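PDB 1RKX: CDP-glucose-4,6-dehydratase from Yersinia pseudotuberculosis, which catalyses the NAD-dependent elimination of water from CDP-D-glucose to give CDP-4-dehydro-6-deoxy-D-glucose, as a member of the short-chain dehydrogenase/reductase (SDR) family. Local coordinates for residues I130-C135 and Y157-G162; A187-A193 and Y256-F262; F20-W24 and V196-D201. All blocks are in the same frame, centred on the assembly; numbering follows the deposited sequence.

Interaction 1 (I130-C135 and Y157-G162); sequences ITSDKC and YSNSKG. With NAD (nicotinamide-adenine-dinucleotide), chain G.
The Tyr157 ring is met at its rim: Lys134 CG lies near the ring plane beside CE2, and the nicotinamide ribose places O2D in the plane, 3.7 Å from CE1. Ser132 comes in obliquely at the phenol end, where its OG hydrogen-bonds Tyr157 OH at 2.8 Å; either hydroxyl could be the donor. With OG anti to its backbone N (chi1 176°), Ser132 also accepts from Lys134 N at 3.0 Å, an ST turn that helps to orient the hydroxyl. Serine suits the place because a short hydroxyl can meet Tyr157 OH and the backbone N-H together. One helical turn after Tyr157, the Lys161 chain bends at chi2 (-67°) and then runs extended past Thr131. Lys161 NZ donates to Thr131 O at 3.0 Å from above the carbonyl plane. Lys161 NZ also donates to NAD O3D at 2.9 Å, and weakly to O2D and Ile130 O; a long chain ending in several N-H groups suits this place. The Tyr-x-x-x-Lys spacing is the SDR signature, and Ser132 is consistent with the serine/threonine accompanying it in the family. Lys161 thus holds the ribose, while the Tyr157 and Ser132 hydroxyls line the nicotinamide ring, Tyr157 OH 3.2 Å from NAD C6N.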
# COMPACT_ATOMS: atom_id res chain seq x y z
N ILE C 130 23.00 1.68 12.79
CA ILE C 130 22.99 2.62 11.67
C ILE C 130 22.94 1.84 10.36
O ILE C 130 23.85 1.08 10.03
CB ILE C 130 24.25 3.51 11.66
CG1 ILE C 130 24.17 4.57 12.76
CG2 ILE C 130 24.40 4.20 10.30
CD1 ILE C 130 24.17 4.01 14.16
N THR C 131 21.85 2.03 9.62
CA THR C 131 21.73 1.35 8.33
C THR C 131 21.97 2.40 7.25
O THR C 131 23.12 2.78 7.01
CB THR C 131 20.34 0.68 8.20
OG1 THR C 131 19.29 1.64 8.35
CG2 THR C 131 20.18 -0.40 9.26
N SER C 132 20.91 2.92 6.64
CA SER C 132 21.09 3.93 5.60
C SER C 132 19.76 4.47 5.10
O SER C 132 18.74 3.82 5.26
CB SER C 132 21.85 3.34 4.41
OG SER C 132 21.96 4.29 3.35
N ASP C 133 19.78 5.66 4.52
CA ASP C 133 18.55 6.22 3.97
C ASP C 133 18.24 5.40 2.71
O ASP C 133 17.10 5.38 2.23
CB ASP C 133 18.73 7.71 3.62
CG ASP C 133 19.82 7.95 2.59
OD1 ASP C 133 20.90 7.34 2.71
OD2 ASP C 133 19.59 8.77 1.66
N LYS C 134 19.24 4.68 2.21
CA LYS C 134 19.08 3.85 1.01
C LYS C 134 18.53 2.44 1.26
O LYS C 134 18.50 1.62 0.36
CB LYS C 134 20.42 3.73 0.27
CG LYS C 134 21.06 5.07 -0.08
CD LYS C 134 20.12 5.93 -0.90
CE LYS C 134 20.72 7.30 -1.17
NZ LYS C 134 21.96 7.22 -2.00
N CYS C 135 18.08 2.16 2.48
CA CYS C 135 17.55 0.83 2.76
C CYS C 135 16.16 0.62 2.15
O CYS C 135 15.70 -0.51 2.02
CB CYS C 135 17.47 0.59 4.27
SG CYS C 135 16.29 1.65 5.10
N TYR C 157 25.20 -2.19 -2.12
CA TYR C 157 25.30 -1.42 -0.88
C TYR C 157 23.91 -1.12 -0.32
O TYR C 157 23.60 -1.47 0.82
CB TYR C 157 26.05 -0.10 -1.10
CG TYR C 157 25.74 0.93 -0.04
CD1 TYR C 157 26.29 0.83 1.24
CD2 TYR C 157 24.85 1.98 -0.29
CE1 TYR C 157 25.95 1.74 2.25
CE2 TYR C 157 24.50 2.89 0.70
CZ TYR C 157 25.05 2.77 1.97
OH TYR C 157 24.69 3.66 2.94
N SER C 158 23.08 -0.46 -1.13
CA SER C 158 21.73 -0.11 -0.72
C SER C 158 20.98 -1.37 -0.28
O SER C 158 20.35 -1.40 0.78
CB SER C 158 20.97 0.56 -1.87
OG SER C 158 21.61 1.77 -2.26
N ASN C 159 21.08 -2.41 -1.09
CA ASN C 159 20.39 -3.66 -0.80
C ASN C 159 20.89 -4.32 0.48
O ASN C 159 20.10 -4.89 1.25
CB ASN C 159 20.51 -4.62 -1.99
CG ASN C 159 19.56 -5.79 -1.89
OD1 ASN C 159 19.92 -6.86 -1.41
ND2 ASN C 159 18.32 -5.57 -2.34
N SER C 160 22.20 -4.25 0.73
CA SER C 160 22.75 -4.86 1.94
C SER C 160 22.20 -4.14 3.17
O SER C 160 22.04 -4.74 4.22
CB SER C 160 24.29 -4.80 1.94
OG SER C 160 24.78 -3.50 2.18
N LYS C 161 21.90 -2.84 3.02
CA LYS C 161 21.36 -2.06 4.13
C LYS C 161 19.90 -2.45 4.35
O LYS C 161 19.42 -2.49 5.49
CB LYS C 161 21.51 -0.56 3.86
CG LYS C 161 22.96 -0.06 3.95
CD LYS C 161 23.48 -0.16 5.40
CE LYS C 161 24.85 0.51 5.56
NZ LYS C 161 25.22 0.62 7.00
N GLY C 162 19.21 -2.76 3.25
CA GLY C 162 17.83 -3.21 3.35
C GLY C 162 17.86 -4.55 4.10
O GLY C 162 17.01 -4.82 4.95
PA NAD G . 33.34 5.86 6.78
O1A NAD G . 33.90 5.08 5.65
O2A NAD G . 34.04 7.13 7.12
O5B NAD G . 33.27 4.97 8.11
C5B NAD G . 33.05 3.54 7.98
C4B NAD G . 33.57 2.79 9.21
O4B NAD G . 33.29 1.42 8.88
C3B NAD G . 35.08 2.88 9.36
O3B NAD G . 35.35 3.23 10.73
C2B NAD G . 35.54 1.49 8.96
O2B NAD G . 36.81 1.11 9.56
C1B NAD G . 34.36 0.66 9.37
N9A NAD G . 34.34 -0.65 8.72
C8A NAD G . 34.09 -0.93 7.40
N7A NAD G . 34.16 -2.22 7.11
C5A NAD G . 34.49 -2.81 8.31
C6A NAD G . 34.72 -4.16 8.67
N6A NAD G . 34.66 -5.20 7.86
N1A NAD G . 35.04 -4.43 9.97
C2A NAD G . 35.11 -3.37 10.84
N3A NAD G . 34.92 -2.09 10.63
C4A NAD G . 34.61 -1.86 9.33
O3 NAD G . 31.83 6.13 6.49
PN NAD G . 30.71 6.97 7.34
O1N NAD G . 30.33 8.07 6.45
O2N NAD G . 31.32 7.42 8.61
O5D NAD G . 29.52 5.93 7.46
C5D NAD G . 29.15 5.51 8.78
C4D NAD G . 27.95 4.59 8.72
O4D NAD G . 26.86 5.42 8.22
C3D NAD G . 27.99 3.40 7.77
O3D NAD G . 27.16 2.35 8.31
C2D NAD G . 27.38 3.98 6.50
O2D NAD G . 26.88 2.93 5.65
C1D NAD G . 26.28 4.83 7.08
N1N NAD G . 25.82 5.85 6.14
C2N NAD G . 26.55 7.01 5.86
C3N NAD G . 26.00 8.07 4.96
C7N NAD G . 26.80 9.29 4.77
O7N NAD G . 26.32 10.17 4.03
N7N NAD G . 28.01 9.49 5.34
C4N NAD G . 24.70 7.80 4.23
C5N NAD G . 24.07 6.50 4.62
C6N NAD G . 24.57 5.63 5.47

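Interaction 2 (A187-A193 and Y256-F262); sequences AVATVRA and YAEGWNF. With NAD (nicotinamide-adenine-dinucleotide), chain G.
Thr190 to Arg192 pair in parallel with Gly259 to Asn261, joining the last two strands of the seven-stranded Rossmann sheet. Backbone bonds pass back and forth: Thr190 N to Glu258 O, Trp260 N to Thr190 O, Arg192 N to Trp260 O (2.7 Å) and Phe262 N to Arg192 O. Just past the strand, Ala193 O reaches the cofactor pocket, 3.2 Å from NAD C5N. On the Val191 and Trp260 face, Val191 CG1 meets the edge of the Phe262 ring at CE1, 3.8 Å away, while helix 236-251, which lies in the chain between the two strands, covers Val191 as helices do in a Rossmann fold. Ahead of strand 259-261, Ala257 centres an inverse gamma turn. This bend brings Tyr256 O into the plane of the Trp260 ring, where it accepts from NE1 (3.0 Å) and, from the same face of its carbonyl plane, from Glu258 N. Indole suits the spot because it pairs one N-H with a broad apolar surface. On the other face, Arg192 is extended from CG to NE, and its guanidinium passes Gly259, whose CA sits 3.9 Å above the plane, towards the rim; with no side chain, glycine permits this closeness. The charged end is held by Glu165 and Tyr136.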
# COMPACT_ATOMS: atom_id res chain seq x y z
N ALA C 187 16.80 -2.90 24.26
CA ALA C 187 15.94 -2.15 23.34
C ALA C 187 16.75 -1.91 22.07
O ALA C 187 17.71 -1.15 22.08
CB ALA C 187 15.53 -0.82 23.98
N VAL C 188 16.34 -2.56 20.98
CA VAL C 188 17.06 -2.46 19.71
C VAL C 188 16.34 -1.64 18.63
O VAL C 188 15.17 -1.87 18.34
CB VAL C 188 17.31 -3.87 19.14
CG1 VAL C 188 18.17 -3.79 17.88
CG2 VAL C 188 17.98 -4.74 20.20
N ALA C 189 17.06 -0.70 18.03
CA ALA C 189 16.49 0.14 16.99
C ALA C 189 17.44 0.34 15.81
O ALA C 189 18.63 0.06 15.90
CB ALA C 189 16.14 1.51 17.58
N THR C 190 16.88 0.79 14.69
CA THR C 190 17.70 1.08 13.52
C THR C 190 17.48 2.56 13.21
O THR C 190 16.41 3.11 13.50
CB THR C 190 17.32 0.24 12.27
OG1 THR C 190 15.91 0.36 12.00
CG2 THR C 190 17.68 -1.23 12.50
N VAL C 191 18.49 3.20 12.65
CA VAL C 191 18.39 4.61 12.30
C VAL C 191 18.77 4.78 10.83
O VAL C 191 19.76 4.22 10.35
CB VAL C 191 19.28 5.50 13.21
CG1 VAL C 191 18.73 5.48 14.63
CG2 VAL C 191 20.72 5.02 13.20
N ARG C 192 17.97 5.55 10.12
CA ARG C 192 18.15 5.76 8.70
C ARG C 192 18.40 7.23 8.38
O ARG C 192 17.56 8.09 8.66
CB ARG C 192 16.90 5.26 7.97
CG ARG C 192 16.52 3.84 8.40
CD ARG C 192 15.05 3.51 8.15
NE ARG C 192 14.69 2.19 8.69
CZ ARG C 192 13.46 1.71 8.73
NH1 ARG C 192 12.44 2.42 8.27
NH2 ARG C 192 13.24 0.49 9.22
N ALA C 193 19.55 7.51 7.77
CA ALA C 193 19.92 8.87 7.41
C ALA C 193 20.95 8.85 6.30
O ALA C 193 21.65 7.86 6.11
CB ALA C 193 20.49 9.59 8.64
N TYR C 256 10.65 2.33 22.03
CA TYR C 256 11.39 2.97 20.96
C TYR C 256 12.21 2.02 20.09
O TYR C 256 12.96 2.47 19.23
CB TYR C 256 12.30 4.06 21.54
CG TYR C 256 11.53 5.14 22.26
CD1 TYR C 256 11.21 5.02 23.61
CD2 TYR C 256 11.08 6.26 21.57
CE1 TYR C 256 10.45 5.99 24.26
CE2 TYR C 256 10.31 7.24 22.20
CZ TYR C 256 10.00 7.10 23.55
OH TYR C 256 9.24 8.07 24.17
N ALA C 257 12.05 0.72 20.32
CA ALA C 257 12.78 -0.30 19.57
C ALA C 257 12.17 -0.53 18.18
O ALA C 257 11.54 -1.56 17.93
CB ALA C 257 12.82 -1.61 20.37
N GLU C 258 12.37 0.43 17.28
CA GLU C 258 11.85 0.34 15.92
C GLU C 258 12.82 1.06 14.99
O GLU C 258 13.95 1.34 15.37
CB GLU C 258 10.48 1.03 15.82
CG GLU C 258 9.67 1.03 17.10
CD GLU C 258 8.33 1.72 16.94
OE1 GLU C 258 8.28 2.79 16.30
OE2 GLU C 258 7.33 1.19 17.47
N GLY C 259 12.36 1.36 13.78
CA GLY C 259 13.19 2.06 12.81
C GLY C 259 12.90 3.56 12.85
O GLY C 259 11.75 3.96 13.05
N TRP C 260 13.93 4.38 12.63
CA TRP C 260 13.77 5.83 12.68
C TRP C 260 14.51 6.60 11.59
O TRP C 260 15.70 6.39 11.37
CB TRP C 260 14.26 6.36 14.03
CG TRP C 260 13.60 5.75 15.22
CD1 TRP C 260 13.87 4.54 15.77
CD2 TRP C 260 12.53 6.32 15.98
NE1 TRP C 260 13.03 4.31 16.84
CE2 TRP C 260 12.20 5.38 16.99
CE3 TRP C 260 11.81 7.52 15.91
CZ2 TRP C 260 11.18 5.62 17.92
CZ3 TRP C 260 10.80 7.76 16.84
CH2 TRP C 260 10.49 6.80 17.83
N ASN C 261 13.79 7.52 10.94
CA ASN C 261 14.35 8.38 9.89
C ASN C 261 14.89 9.68 10.48
O ASN C 261 14.25 10.29 11.34
CB ASN C 261 13.27 8.79 8.89
CG ASN C 261 12.85 7.67 7.95
OD1 ASN C 261 11.81 7.77 7.30
ND2 ASN C 261 13.65 6.62 7.86
N PHE C 262 16.04 10.13 9.99
CA PHE C 262 16.60 11.40 10.41
C PHE C 262 17.08 12.13 9.16
O PHE C 262 17.84 11.58 8.35
CB PHE C 262 17.76 11.23 11.41
CG PHE C 262 17.32 10.69 12.75
CD1 PHE C 262 17.50 9.35 13.06
CD2 PHE C 262 16.73 11.53 13.69
CE1 PHE C 262 17.09 8.85 14.29
CE2 PHE C 262 16.31 11.03 14.93
CZ PHE C 262 16.50 9.70 15.23
PA NAD G . 33.34 5.86 6.78
O1A NAD G . 33.90 5.08 5.65
O2A NAD G . 34.04 7.13 7.12
O5B NAD G . 33.27 4.97 8.11
C5B NAD G . 33.05 3.54 7.98
C4B NAD G . 33.57 2.79 9.21
O4B NAD G . 33.29 1.42 8.88
C3B NAD G . 35.08 2.88 9.36
O3B NAD G . 35.35 3.23 10.73
C2B NAD G . 35.54 1.49 8.96
O2B NAD G . 36.81 1.11 9.56
C1B NAD G . 34.36 0.66 9.37
N9A NAD G . 34.34 -0.65 8.72
C8A NAD G . 34.09 -0.93 7.40
N7A NAD G . 34.16 -2.22 7.11
C5A NAD G . 34.49 -2.81 8.31
C6A NAD G . 34.72 -4.16 8.67
N6A NAD G . 34.66 -5.20 7.86
N1A NAD G . 35.04 -4.43 9.97
C2A NAD G . 35.11 -3.37 10.84
N3A NAD G . 34.92 -2.09 10.63
C4A NAD G . 34.61 -1.86 9.33
O3 NAD G . 31.83 6.13 6.49
PN NAD G . 30.71 6.97 7.34
O1N NAD G . 30.33 8.07 6.45
O2N NAD G . 31.32 7.42 8.61
O5D NAD G . 29.52 5.93 7.46
C5D NAD G . 29.15 5.51 8.78
C4D NAD G . 27.95 4.59 8.72
O4D NAD G . 26.86 5.42 8.22
C3D NAD G . 27.99 3.40 7.77
O3D NAD G . 27.16 2.35 8.31
C2D NAD G . 27.38 3.98 6.50
O2D NAD G . 26.88 2.93 5.65
C1D NAD G . 26.28 4.83 7.08
N1N NAD G . 25.82 5.85 6.14
C2N NAD G . 26.55 7.01 5.86
C3N NAD G . 26.00 8.07 4.96
C7N NAD G . 26.80 9.29 4.77
O7N NAD G . 26.32 10.17 4.03
N7N NAD G . 28.01 9.49 5.34
C4N NAD G . 24.70 7.80 4.23
C5N NAD G . 24.07 6.50 4.62
C6N NAD G . 24.57 5.63 5.47

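Interaction 3 (F20-W24 and V196-D201); sequences FKGGW and VIGGGD. With NAD (nicotinamide-adenine-dinucleotide), chain G.
Val196 touches Phe20 through CG1, 3.7 Å from ring atom CE2, while its backbone N donates to the carboxamide O7N of NAD at 3.1 Å. Ile197 and Gly198 then pass the CZ edge of the ring with their backbone, Gly198 N lying near the ring plane. A type II turn from Gly198 to Asp201 follows. In it, Gly199 O accepts from Trp24 NE1 at 2.9 Å in the indole plane; the nitrogen lies almost on the line of the carbonyl, though the N-H...O angle is bent, 144°. The same oxygen borders the Phe20 edge at CE1. Gly200 has a positive phi, natural to glycine at this place in the turn. At the end of the turn, Asp201 CB lies over the Phe20 ring, 3.4 Å from its centroid, a CH-pi contact, and its carboxylate, stacked at 20° to the ring, forms a salt bridge with Arg206. CG anti to the backbone N (chi1 175°) swings the Phe20 ring toward residues 196-201; a flat apolar group suits both edge and face contacts. Phe20 N and Lys21 N donate to NAD O2A and O2N. The start of helix 20-31 probably helps stabilise the diphosphate charge, and the Phe20 ring and Trp24 bond join that helix to the loop after strand 196-197.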
# COMPACT_ATOMS: atom_id res chain seq x y z
N PHE C 20 34.17 8.63 9.48
CA PHE C 20 33.65 9.99 9.56
C PHE C 20 32.58 10.18 10.62
O PHE C 20 32.77 10.93 11.58
CB PHE C 20 33.12 10.40 8.18
CG PHE C 20 32.46 11.76 8.15
CD1 PHE C 20 33.14 12.90 8.58
CD2 PHE C 20 31.17 11.89 7.64
CE1 PHE C 20 32.54 14.16 8.50
CE2 PHE C 20 30.56 13.15 7.56
CZ PHE C 20 31.25 14.29 7.98
N LYS C 21 31.44 9.50 10.47
CA LYS C 21 30.36 9.63 11.44
C LYS C 21 30.76 9.06 12.79
O LYS C 21 30.43 9.63 13.83
CB LYS C 21 29.09 8.93 10.94
CG LYS C 21 28.48 9.56 9.69
CD LYS C 21 27.25 8.80 9.22
CE LYS C 21 26.14 8.82 10.26
NZ LYS C 21 24.93 8.06 9.81
N GLY C 22 31.46 7.94 12.77
CA GLY C 22 31.88 7.30 14.00
C GLY C 22 32.83 8.15 14.82
O GLY C 22 32.76 8.14 16.05
N GLY C 23 33.71 8.88 14.14
CA GLY C 23 34.65 9.74 14.82
C GLY C 23 33.93 10.89 15.51
O GLY C 23 34.17 11.18 16.68
N TRP C 24 33.03 11.55 14.79
CA TRP C 24 32.29 12.65 15.41
C TRP C 24 31.47 12.14 16.59
O TRP C 24 31.41 12.78 17.63
CB TRP C 24 31.37 13.35 14.39
CG TRP C 24 32.10 14.35 13.53
CD1 TRP C 24 32.50 14.19 12.24
CD2 TRP C 24 32.50 15.68 13.91
NE1 TRP C 24 33.14 15.33 11.79
CE2 TRP C 24 33.15 16.25 12.80
CE3 TRP C 24 32.37 16.42 15.09
CZ2 TRP C 24 33.67 17.56 12.83
CZ3 TRP C 24 32.90 17.72 15.12
CH2 TRP C 24 33.54 18.27 13.99
N VAL C 196 25.26 13.00 4.61
CA VAL C 196 25.90 13.63 5.74
C VAL C 196 27.17 14.36 5.32
O VAL C 196 28.01 13.81 4.60
CB VAL C 196 26.25 12.59 6.82
CG1 VAL C 196 26.91 13.25 7.99
CG2 VAL C 196 24.98 11.87 7.26
N ILE C 197 27.30 15.61 5.75
CA ILE C 197 28.47 16.41 5.42
C ILE C 197 29.03 17.08 6.67
O ILE C 197 28.33 17.26 7.67
CB ILE C 197 28.15 17.49 4.36
CG1 ILE C 197 26.97 18.35 4.83
CG2 ILE C 197 27.87 16.83 3.01
CD1 ILE C 197 26.64 19.52 3.90
N GLY C 198 30.31 17.44 6.62
CA GLY C 198 30.94 18.07 7.75
C GLY C 198 32.45 18.12 7.62
O GLY C 198 33.02 17.55 6.70
N GLY C 199 33.09 18.83 8.53
CA GLY C 199 34.54 18.89 8.47
C GLY C 199 35.07 17.51 8.81
O GLY C 199 34.47 16.80 9.62
N GLY C 200 36.17 17.12 8.18
CA GLY C 200 36.74 15.82 8.50
C GLY C 200 36.35 14.62 7.65
O GLY C 200 36.73 13.50 7.99
N ASP C 201 35.58 14.82 6.59
CA ASP C 201 35.24 13.68 5.74
C ASP C 201 36.12 13.75 4.51
O ASP C 201 35.99 14.65 3.69
CB ASP C 201 33.76 13.70 5.34
CG ASP C 201 33.39 12.50 4.48
OD1 ASP C 201 34.10 11.46 4.55
OD2 ASP C 201 32.39 12.58 3.74
PA NAD G . 33.34 5.86 6.78
O1A NAD G . 33.90 5.08 5.65
O2A NAD G . 34.04 7.13 7.12
O5B NAD G . 33.27 4.97 8.11
C5B NAD G . 33.05 3.54 7.98
C4B NAD G . 33.57 2.79 9.21
O4B NAD G . 33.29 1.42 8.88
C3B NAD G . 35.08 2.88 9.36
O3B NAD G . 35.35 3.23 10.73
C2B NAD G . 35.54 1.49 8.96
O2B NAD G . 36.81 1.11 9.56
C1B NAD G . 34.36 0.66 9.37
N9A NAD G . 34.34 -0.65 8.72
C8A NAD G . 34.09 -0.93 7.40
N7A NAD G . 34.16 -2.22 7.11
C5A NAD G . 34.49 -2.81 8.31
C6A NAD G . 34.72 -4.16 8.67
N6A NAD G . 34.66 -5.20 7.86
N1A NAD G . 35.04 -4.43 9.97
C2A NAD G . 35.11 -3.37 10.84
N3A NAD G . 34.92 -2.09 10.63
C4A NAD G . 34.61 -1.86 9.33
O3 NAD G . 31.83 6.13 6.49
PN NAD G . 30.71 6.97 7.34
O1N NAD G . 30.33 8.07 6.45
O2N NAD G . 31.32 7.42 8.61
O5D NAD G . 29.52 5.93 7.46
C5D NAD G . 29.15 5.51 8.78
C4D NAD G . 27.95 4.59 8.72
O4D NAD G . 26.86 5.42 8.22
C3D NAD G . 27.99 3.40 7.77
O3D NAD G . 27.16 2.35 8.31
C2D NAD G . 27.38 3.98 6.50
O2D NAD G . 26.88 2.93 5.65
C1D NAD G . 26.28 4.83 7.08
N1N NAD G . 25.82 5.85 6.14
C2N NAD G . 26.55 7.01 5.86
C3N NAD G . 26.00 8.07 4.96
C7N NAD G . 26.80 9.29 4.77
O7N NAD G . 26.32 10.17 4.03
N7N NAD G . 28.01 9.49 5.34
C4N NAD G . 24.70 7.80 4.23
C5N NAD G . 24.07 6.50 4.62
C6N NAD G . 24.57 5.63 5.47

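All three contacts reach NAD, interaction 2 only at its Ala193 end; interactions 1 and 2 belong to the Rossmann sheet and its helices. Their centres are about 13 Å apart and they touch directly: strand 126-130 lies next to strand 187-192, and the loop leaving the first runs beside Val191 to Ala193. Interaction 3, about 18 Å from interaction 1 and 20 Å from interaction 2 between centres, joins helix 20-31 to strand 196-197, at the edge of a small mixed sheet, and to the glycine-rich loop that follows. Along the chain, residues 20-24 come first, then both halves of interaction 1, then 187-193, 196-201 and 256-262. Segments far apart in sequence thus hold diphosphate, ribose and nicotinamide.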